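Local coordinates for protein charybdin (Charybdis maritima, PDB 2B7U) that is a plant member of the ribosome-inactivating protein family, with a mixed beta-sheet packed against a largely helical body, at residues Leu46-Gln51 / Gln245-Arg250; Arg33-Trp38 / Leu240-Gln245; Ala123-Ile128 / Asn150-Ala155. All blocks are in the same frame, centred on the assembly; numbering follows the deposited sequence.

Contact 1: Leu46-Gln51 / Gln245-Arg250; sequences LPLYNQ and QHPDTR
Two loops meet here, the one that leads from strand 43-45 to strand 56-64 and the one that runs on from helix 233-237, and the long amide of Q245 pins the second to L46 of the first. Q245 NE2 donates to L46 O over 2.8 Å, with the nitrogen in the carbonyl plane and an N-H...O angle of 143°. The side chain gets there fully extended, CG anti to the backbone N (chi1 -171°), and the amide oxygen is held too: R250 NH1 gives a bond of 2.9 Å to Q245 OE1, coming from above the carbonyl plane rather than onto a lone pair. Gripped at both amide atoms, the group is fixed in its flip. A water adds a backbone bridge, donating to P47 O and accepting from Q245 N. In this ribosome-inactivating protein fold the later loop turns at once into the 3-10 segment 247-250, whose start is secured by H246 O, which takes both T249 N and T249 OG1. The ring of P247 then lies alongside the amide of Q51, with P247 CG 3.3 Å from Q51 NE2. L48 CD1 touches P247 CD more loosely, at 4.2 Å. Towards the end of the 3-10 segment, the guanidinium of R250 turns one face to Y49 CA, and R250 NH2 lies 3.7 Å from Y49 CB.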
loop_
_atom_site.group_PDB
_atom_site.type_symbol
_atom_site.label_atom_id
_atom_site.label_comp_id
_atom_site.label_asym_id
_atom_site.label_seq_id
_atom_site.Cartn_x
_atom_site.Cartn_y
_atom_site.Cartn_z
ATOM N N LEU A 46 -7.474 -5.334 -8.573
ATOM C CA LEU A 46 -8.211 -5.212 -7.310
ATOM C C LEU A 46 -9.708 -5.107 -7.578
ATOM O O LEU A 46 -10.145 -4.712 -8.678
ATOM C CB LEU A 46 -7.743 -3.982 -6.559
ATOM C CG LEU A 46 -6.299 -4.081 -6.071
ATOM C CD1 LEU A 46 -5.779 -2.740 -5.610
ATOM C CD2 LEU A 46 -6.133 -5.092 -4.976
ATOM N N PRO A 47 -10.511 -5.430 -6.555
ATOM C CA PRO A 47 -11.946 -5.248 -6.707
ATOM C C PRO A 47 -12.334 -3.808 -6.963
ATOM O O PRO A 47 -11.618 -2.922 -6.564
ATOM C CB PRO A 47 -12.526 -5.694 -5.368
ATOM C CG PRO A 47 -11.419 -5.992 -4.479
ATOM C CD PRO A 47 -10.121 -5.931 -5.230
ATOM N N LEU A 48 -13.431 -3.631 -7.690
ATOM C CA LEU A 48 -14.225 -2.397 -7.782
ATOM C C LEU A 48 -15.358 -2.471 -8.817
ATOM O O LEU A 48 -15.466 -1.690 -9.789
ATOM C CB LEU A 48 -13.436 -1.097 -7.833
ATOM C CG LEU A 48 -13.084 -0.478 -6.490
ATOM C CD1 LEU A 48 -13.203 1.011 -6.427
ATOM C CD2 LEU A 48 -13.923 -1.125 -5.354
ATOM N N TYR A 49 -16.197 -3.463 -8.530
ATOM C CA TYR A 49 -17.583 -3.572 -8.979
ATOM C C TYR A 49 -18.441 -3.101 -7.787
ATOM O O TYR A 49 -19.375 -2.297 -7.944
ATOM C CB TYR A 49 -17.915 -5.026 -9.375
ATOM C CG TYR A 49 -17.122 -6.082 -8.611
ATOM C CD1 TYR A 49 -15.793 -6.375 -8.952
ATOM C CD2 TYR A 49 -17.688 -6.767 -7.538
ATOM C CE1 TYR A 49 -15.056 -7.317 -8.251
ATOM C CE2 TYR A 49 -16.959 -7.720 -6.827
ATOM C CZ TYR A 49 -15.646 -7.995 -7.189
ATOM O OH TYR A 49 -14.940 -8.950 -6.479
ATOM N N ASN A 50 -18.104 -3.616 -6.599
ATOM C CA ASN A 50 -18.523 -3.044 -5.307
ATOM C C ASN A 50 -18.155 -1.564 -5.184
ATOM O O ASN A 50 -17.091 -1.146 -5.636
ATOM C CB ASN A 50 -17.899 -3.828 -4.136
ATOM C CG ASN A 50 -16.392 -4.104 -4.318
ATOM O OD1 ASN A 50 -15.543 -3.270 -3.980
ATOM N ND2 ASN A 50 -16.064 -5.298 -4.820
ATOM N N GLN A 51 -19.028 -0.781 -4.557
ATOM C CA GLN A 51 -18.876 0.677 -4.519
ATOM C C GLN A 51 -19.687 1.238 -3.342
ATOM O O GLN A 51 -20.061 0.485 -2.434
ATOM C CB GLN A 51 -19.340 1.287 -5.862
ATOM C CG GLN A 51 -18.279 1.347 -6.983
ATOM C CD GLN A 51 -18.850 1.875 -8.298
ATOM O OE1 GLN A 51 -19.418 2.970 -8.353
ATOM N NE2 GLN A 51 -18.704 1.094 -9.359
ATOM N N GLN A 245 -8.767 -0.591 -9.702
ATOM C CA GLN A 245 -9.886 -0.673 -10.665
ATOM C C GLN A 245 -10.929 0.399 -10.380
ATOM O O GLN A 245 -11.876 0.169 -9.649
ATOM C CB GLN A 245 -10.535 -2.063 -10.622
ATOM C CG GLN A 245 -11.541 -2.243 -11.741
ATOM C CD GLN A 245 -12.207 -3.599 -11.786
ATOM O OE1 GLN A 245 -12.858 -3.900 -12.792
ATOM N NE2 GLN A 245 -12.048 -4.430 -10.730
ATOM N N HIS A 246 -10.748 1.573 -10.976
ATOM C CA HIS A 246 -11.707 2.658 -10.856
ATOM C C HIS A 246 -12.979 2.353 -11.692
ATOM O O HIS A 246 -12.890 1.821 -12.792
ATOM C CB HIS A 246 -11.051 3.959 -11.322
ATOM C CG HIS A 246 -11.868 5.178 -11.041
ATOM N ND1 HIS A 246 -11.572 6.061 -10.022
ATOM C CD2 HIS A 246 -12.988 5.646 -11.630
ATOM C CE1 HIS A 246 -12.481 7.019 -10.001
ATOM N NE2 HIS A 246 -13.345 6.797 -10.971
ATOM N N PRO A 247 -14.180 2.642 -11.158
ATOM C CA PRO A 247 -15.429 2.411 -11.912
ATOM C C PRO A 247 -15.500 3.022 -13.311
ATOM O O PRO A 247 -16.177 2.481 -14.178
ATOM C CB PRO A 247 -16.501 3.047 -11.026
ATOM C CG PRO A 247 -15.951 2.952 -9.677
ATOM C CD PRO A 247 -14.463 3.131 -9.795
ATOM N N ASP A 248 -14.856 4.161 -13.524
ATOM C CA ASP A 248 -14.794 4.761 -14.865
ATOM C C ASP A 248 -14.200 3.820 -15.915
ATOM O O ASP A 248 -14.476 3.974 -17.098
ATOM C CB ASP A 248 -13.994 6.057 -14.874
ATOM C CG ASP A 248 -14.690 7.217 -14.138
ATOM O OD1 ASP A 248 -14.037 8.287 -14.039
ATOM O OD2 ASP A 248 -15.849 7.082 -13.679
ATOM N N THR A 249 -13.399 2.841 -15.503
ATOM C CA THR A 249 -12.809 1.895 -16.460
ATOM C C THR A 249 -13.846 0.939 -17.053
ATOM O O THR A 249 -13.563 0.272 -18.090
ATOM C CB THR A 249 -11.647 1.104 -15.828
ATOM O OG1 THR A 249 -12.149 0.310 -14.753
ATOM C CG2 THR A 249 -10.560 2.038 -15.325
ATOM N N ARG A 250 -15.026 0.885 -16.431
ATOM C CA ARG A 250 -16.124 0.001 -16.845
ATOM C C ARG A 250 -17.224 0.800 -17.546
ATOM O O ARG A 250 -18.255 0.213 -17.924
ATOM C CB ARG A 250 -16.723 -0.714 -15.633
ATOM C CG ARG A 250 -15.753 -0.968 -14.511
ATOM C CD ARG A 250 -15.428 -2.398 -14.335
ATOM N NE ARG A 250 -16.606 -3.123 -13.915
ATOM C CZ ARG A 250 -16.619 -4.309 -13.313
ATOM N NH1 ARG A 250 -15.512 -4.946 -12.995
ATOM N NH2 ARG A 250 -17.780 -4.853 -13.020
HETATM O O HOH W 1 -9.696 -0.982 -7.144
#

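Contact 2: Arg33-Trp38 / Leu240-Gln245; sequences RSLATW and LGIVEQ
Apolar packing joins L35 to I242: at the C-terminal end of helix 21-35, L35 CB meets I242 CD1 at 3.7 Å. I242 is extended at both torsions (chi1 -166°, chi2 155°), which carries the CD1 methyl out to the last turn of that helix. From the next residue, A36, the chain leaves helical geometry and heads for the short hairpin of strands 38-40 and 43-45. F10 of strand 7-15 also packs on L35, and P44 of the hairpin on I242, so this join sits between the main sheet, the helix and the hairpin.

The polar part lies further along, where W38 brings the edge of its indole to the amide of Q245. W38 NE1 and Q245 NE2 come to 3.4 Å, near the indole plane, but both are donors and make no bond to each other; ring and amide planes are turned 54° apart. Q245 NE2 spends its hydrogens otherwise, on L46 O and on a water 2.9 Å away. That water also lies 3.1 Å from T37 OG1, a hydroxyl hydrogen-bonded to V45 O, and so links the two segments where they make no direct hydrogen bond.

Across the contact, then, apolar packing and one shared water do the holding, while the two neighbouring N-H donors cannot bond each other, Q245 NE2 being turned to L46 O and the water instead.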
loop_
_atom_site.group_PDB
_atom_site.type_symbol
_atom_site.label_atom_id
_atom_site.label_comp_id
_atom_site.label_asym_id
_atom_site.label_seq_id
_atom_site.Cartn_x
_atom_site.Cartn_y
_atom_site.Cartn_z
ATOM N N ARG A 33 -1.697 -12.117 -4.773
ATOM C CA ARG A 33 -2.627 -13.150 -5.157
ATOM C C ARG A 33 -3.894 -13.116 -4.293
ATOM O O ARG A 33 -4.985 -13.304 -4.810
ATOM C CB ARG A 33 -1.940 -14.507 -5.046
ATOM C CG ARG A 33 -2.781 -15.646 -5.449
ATOM C CD ARG A 33 -2.054 -16.912 -5.053
ATOM N NE ARG A 33 -1.806 -17.822 -6.165
ATOM C CZ ARG A 33 -2.151 -19.106 -6.194
ATOM N NH1 ARG A 33 -1.850 -19.829 -7.260
ATOM N NH2 ARG A 33 -2.790 -19.679 -5.178
ATOM N N SER A 34 -3.737 -12.881 -2.989
ATOM C CA SER A 34 -4.859 -12.844 -2.045
ATOM C C SER A 34 -5.776 -11.678 -2.344
ATOM O O SER A 34 -6.978 -11.758 -2.134
ATOM C CB SER A 34 -4.385 -12.721 -0.603
ATOM O OG SER A 34 -3.734 -13.917 -0.178
ATOM N N LEU A 35 -5.194 -10.599 -2.841
ATOM C CA LEU A 35 -5.957 -9.383 -3.121
ATOM C C LEU A 35 -6.700 -9.413 -4.443
ATOM O O LEU A 35 -7.644 -8.633 -4.667
ATOM C CB LEU A 35 -5.022 -8.172 -3.107
ATOM C CG LEU A 35 -4.401 -7.770 -1.772
ATOM C CD1 LEU A 35 -3.172 -6.860 -1.925
ATOM C CD2 LEU A 35 -5.441 -7.105 -0.858
ATOM N N ALA A 36 -6.239 -10.252 -5.362
ATOM C CA ALA A 36 -6.747 -10.253 -6.725
ATOM C C ALA A 36 -8.223 -10.579 -6.829
ATOM O O ALA A 36 -8.727 -11.453 -6.103
ATOM C CB ALA A 36 -5.997 -11.259 -7.550
ATOM N N THR A 37 -8.897 -9.919 -7.754
ATOM C CA THR A 37 -10.218 -10.389 -8.212
ATOM C C THR A 37 -10.146 -11.043 -9.565
ATOM O O THR A 37 -10.782 -12.052 -9.791
ATOM C CB THR A 37 -11.274 -9.262 -8.281
ATOM O OG1 THR A 37 -11.015 -8.411 -9.425
ATOM C CG2 THR A 37 -11.301 -8.532 -7.028
ATOM N N TRP A 38 -9.377 -10.458 -10.473
ATOM C CA TRP A 38 -9.155 -10.973 -11.811
ATOM C C TRP A 38 -7.778 -10.524 -12.222
ATOM O O TRP A 38 -7.058 -9.953 -11.408
ATOM C CB TRP A 38 -10.165 -10.471 -12.804
ATOM C CG TRP A 38 -10.189 -8.935 -13.014
ATOM C CD1 TRP A 38 -10.617 -8.015 -12.107
ATOM C CD2 TRP A 38 -9.847 -8.190 -14.213
ATOM N NE1 TRP A 38 -10.534 -6.744 -12.640
ATOM C CE2 TRP A 38 -10.061 -6.825 -13.928
ATOM C CE3 TRP A 38 -9.351 -8.537 -15.483
ATOM C CZ2 TRP A 38 -9.823 -5.809 -14.889
ATOM C CZ3 TRP A 38 -9.086 -7.529 -16.407
ATOM C CH2 TRP A 38 -9.359 -6.187 -16.114
ATOM N N LEU A 240 3.820 -2.582 -12.539
ATOM C CA LEU A 240 2.844 -2.752 -11.470
ATOM C C LEU A 240 2.758 -4.184 -10.975
ATOM O O LEU A 240 2.775 -5.133 -11.739
ATOM C CB LEU A 240 1.438 -2.310 -11.904
ATOM C CG LEU A 240 1.189 -0.804 -11.804
ATOM C CD1 LEU A 240 2.035 -0.011 -12.776
ATOM C CD2 LEU A 240 -0.283 -0.405 -11.949
ATOM N N GLY A 241 2.722 -4.331 -9.676
ATOM C CA GLY A 241 2.452 -5.596 -9.036
ATOM C C GLY A 241 0.990 -5.952 -8.919
ATOM O O GLY A 241 0.616 -7.129 -8.812
ATOM N N ILE A 242 0.154 -4.917 -8.861
ATOM C CA ILE A 242 -1.294 -5.052 -8.756
ATOM C C ILE A 242 -1.900 -3.729 -9.249
ATOM O O ILE A 242 -1.266 -2.675 -9.153
ATOM C CB ILE A 242 -1.724 -5.487 -7.304
ATOM C CG1 ILE A 242 -3.187 -5.966 -7.291
ATOM C CG2 ILE A 242 -1.479 -4.372 -6.319
ATOM C CD1 ILE A 242 -3.466 -6.915 -6.179
ATOM N N VAL A 243 -3.088 -3.809 -9.821
ATOM C CA VAL A 243 -3.727 -2.698 -10.526
ATOM C C VAL A 243 -5.011 -2.235 -9.841
ATOM O O VAL A 243 -5.870 -3.062 -9.565
ATOM C CB VAL A 243 -4.048 -3.120 -11.981
ATOM C CG1 VAL A 243 -4.632 -1.970 -12.731
ATOM C CG2 VAL A 243 -2.792 -3.685 -12.671
ATOM N N GLU A 244 -5.161 -0.932 -9.583
ATOM C CA GLU A 244 -6.409 -0.406 -9.042
ATOM C C GLU A 244 -7.503 -0.430 -10.101
ATOM O O GLU A 244 -7.201 -0.271 -11.270
ATOM C CB GLU A 244 -6.198 1.042 -8.585
ATOM C CG GLU A 244 -7.243 1.486 -7.637
ATOM C CD GLU A 244 -7.157 2.930 -7.274
ATOM O OE1 GLU A 244 -7.065 3.765 -8.175
ATOM O OE2 GLU A 244 -7.244 3.240 -6.054
ATOM N N GLN A 245 -8.767 -0.591 -9.702
ATOM C CA GLN A 245 -9.886 -0.673 -10.665
ATOM C C GLN A 245 -10.929 0.399 -10.380
ATOM O O GLN A 245 -11.876 0.169 -9.649
ATOM C CB GLN A 245 -10.535 -2.063 -10.622
ATOM C CG GLN A 245 -11.541 -2.243 -11.741
ATOM C CD GLN A 245 -12.207 -3.599 -11.786
ATOM O OE1 GLN A 245 -12.858 -3.900 -12.792
ATOM N NE2 GLN A 245 -12.048 -4.430 -10.730
HETATM O O HOH W 2 -13.440 -6.926 -10.768
#

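Contact 3: Ala123-Ile128 / Asn150-Ala155; sequences AAQQDI and NTRDRA
R152 lays its guanidinium over Q125, whose OE1 faces the flat group 2.9 Å from R152 NE, at an angle too poor for a hydrogen bond. Here the C-terminal end of helix 117-124 meets the N-terminal end of helix 151-170: the first stops in a Schellman motif, with Q125 as its C-prime residue at positive phi, just where the second starts. The two side chains cross at about a right angle, with amide and guanidinium planes 32° apart. R152 bends at chi2 and chi3, which brings its aliphatic part over the end of the first helix, R152 CD lying 3.5 Å from A124 O.

Beside this, small side chains let the backbones close in, A124 and R152 having CA atoms 4.2 Å apart. A155 CB sits 3.6 Å from A123 CB and 3.9 Å from A124 CB, while T151 CG2 touches A123 CB at 4.0 Å. R152 CA points its hydrogen at A123 O, a CA-H...O contact of 3.5 Å. N150 caps the second helix: its OD1 accepts from D153 N at 3.0 Å, in the carbonyl plane and on a lone pair.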
loop_
_atom_site.group_PDB
_atom_site.type_symbol
_atom_site.label_atom_id
_atom_site.label_comp_id
_atom_site.label_asym_id
_atom_site.label_seq_id
_atom_site.Cartn_x
_atom_site.Cartn_y
_atom_site.Cartn_z
ATOM N N ALA A 123 2.799 14.728 10.479
ATOM C CA ALA A 123 2.610 14.145 11.813
ATOM C C ALA A 123 3.902 13.508 12.314
ATOM O O ALA A 123 4.246 13.610 13.487
ATOM C CB ALA A 123 1.479 13.122 11.801
ATOM N N ALA A 124 4.624 12.851 11.409
ATOM C CA ALA A 124 5.915 12.261 11.752
ATOM C C ALA A 124 7.013 13.302 11.947
ATOM O O ALA A 124 8.058 13.013 12.544
ATOM C CB ALA A 124 6.334 11.276 10.677
ATOM N N GLN A 125 6.752 14.519 11.484
ATOM C CA GLN A 125 7.739 15.600 11.439
ATOM C C GLN A 125 9.032 15.105 10.782
ATOM O O GLN A 125 10.139 15.421 11.233
ATOM C CB GLN A 125 7.954 16.195 12.832
ATOM C CG GLN A 125 6.634 16.650 13.452
ATOM C CD GLN A 125 6.773 17.210 14.854
ATOM O OE1 GLN A 125 7.881 17.323 15.384
ATOM N NE2 GLN A 125 5.640 17.577 15.457
ATOM N N GLN A 126 8.862 14.328 9.710
ATOM C CA GLN A 126 9.978 13.683 9.024
ATOM C C GLN A 126 9.535 13.313 7.618
ATOM O O GLN A 126 8.417 12.841 7.438
ATOM C CB GLN A 126 10.415 12.423 9.772
ATOM C CG GLN A 126 11.651 11.752 9.159
ATOM C CD GLN A 126 12.326 10.752 10.086
ATOM O OE1 GLN A 126 11.794 10.383 11.133
ATOM N NE2 GLN A 126 13.514 10.307 9.703
ATOM N N ASP A 127 10.426 13.527 6.648
ATOM C CA ASP A 127 10.135 13.271 5.231
ATOM C C ASP A 127 10.171 11.777 4.891
ATOM O O ASP A 127 10.976 11.022 5.450
ATOM C CB ASP A 127 11.141 14.018 4.352
ATOM C CG ASP A 127 11.069 15.532 4.528
ATOM O OD1 ASP A 127 12.145 16.188 4.511
ATOM O OD2 ASP A 127 9.937 16.064 4.682
ATOM N N ILE A 128 9.301 11.357 3.972
ATOM C CA ILE A 128 9.245 9.954 3.542
ATOM C C ILE A 128 10.619 9.481 3.058
ATOM O O ILE A 128 11.030 8.357 3.348
ATOM C CB ILE A 128 8.145 9.721 2.448
ATOM C CG1 ILE A 128 6.829 9.281 3.092
ATOM C CG2 ILE A 128 8.514 8.620 1.453
ATOM C CD1 ILE A 128 6.301 10.216 4.096
ATOM N N ASN A 150 2.545 8.242 21.182
ATOM C CA ASN A 150 3.182 9.434 20.664
ATOM C C ASN A 150 2.865 9.573 19.182
ATOM O O ASN A 150 3.091 8.647 18.401
ATOM C CB ASN A 150 4.691 9.344 20.862
ATOM C CG ASN A 150 5.413 10.562 20.337
ATOM O OD1 ASN A 150 5.895 10.553 19.217
ATOM N ND2 ASN A 150 5.470 11.626 21.137
ATOM N N THR A 151 2.343 10.724 18.794
ATOM C CA THR A 151 1.946 10.954 17.410
ATOM C C THR A 151 3.068 10.741 16.419
ATOM O O THR A 151 2.861 10.089 15.395
ATOM C CB THR A 151 1.367 12.366 17.229
ATOM O OG1 THR A 151 0.181 12.467 18.023
ATOM C CG2 THR A 151 1.021 12.651 15.776
ATOM N N ARG A 152 4.241 11.321 16.675
ATOM C CA ARG A 152 5.405 11.152 15.770
ATOM C C ARG A 152 5.767 9.683 15.551
ATOM O O ARG A 152 5.958 9.256 14.406
ATOM C CB ARG A 152 6.658 11.845 16.300
ATOM C CG ARG A 152 6.725 13.326 16.137
ATOM C CD ARG A 152 8.191 13.731 15.974
ATOM N NE ARG A 152 8.555 14.877 16.788
ATOM C CZ ARG A 152 9.811 15.272 17.004
ATOM N NH1 ARG A 152 10.839 14.606 16.464
ATOM N NH2 ARG A 152 10.047 16.337 17.766
ATOM N N ASP A 153 5.893 8.932 16.655
ATOM C CA ASP A 153 6.262 7.515 16.609
ATOM C C ASP A 153 5.225 6.737 15.798
ATOM O O ASP A 153 5.572 5.858 14.988
ATOM C CB ASP A 153 6.268 6.887 18.004
ATOM C CG ASP A 153 7.462 7.288 18.871
ATOM O OD1 ASP A 153 8.445 7.839 18.371
ATOM O OD2 ASP A 153 7.403 7.002 20.095
ATOM N N ARG A 154 3.946 7.043 16.027
ATOM C CA ARG A 154 2.876 6.327 15.328
ATOM C C ARG A 154 2.924 6.611 13.838
ATOM O O ARG A 154 2.891 5.685 13.012
ATOM C CB ARG A 154 1.507 6.715 15.863
ATOM C CG ARG A 154 1.257 6.279 17.297
ATOM C CD ARG A 154 -0.019 6.935 17.818
ATOM N NE ARG A 154 -0.543 6.218 18.984
ATOM C CZ ARG A 154 -1.709 6.463 19.574
ATOM N NH1 ARG A 154 -2.471 7.485 19.212
ATOM N NH2 ARG A 154 -2.118 5.669 20.558
ATOM N N ALA A 155 3.018 7.887 13.493
ATOM C CA ALA A 155 3.012 8.287 12.082
ATOM C C ALA A 155 4.246 7.746 11.348
ATOM O O ALA A 155 4.146 7.227 10.219
ATOM C CB ALA A 155 2.934 9.781 11.964
#

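In the fold
From the N terminus, the chain passes through strand 7-15 and helix 21-35 to 33-38, the first half of contact 2, then turns through the hairpin into 46-51, the first half of contact 1. It next builds the rest of the main sheet, and contact 3 closes a local excursion that includes helix 135-147. Only after helix 233-237 do 240-245 and 245-250 return to complete contacts 2 and 1, tying that late chain to the end of helix 21-35 and the loop after strand 43-45. These two cross, share Q245 and touch through L46 and V243. Contact 3 is nested within both loops, on the opposite side of the chain's centre, about 32 Å from contact 1, centre to centre.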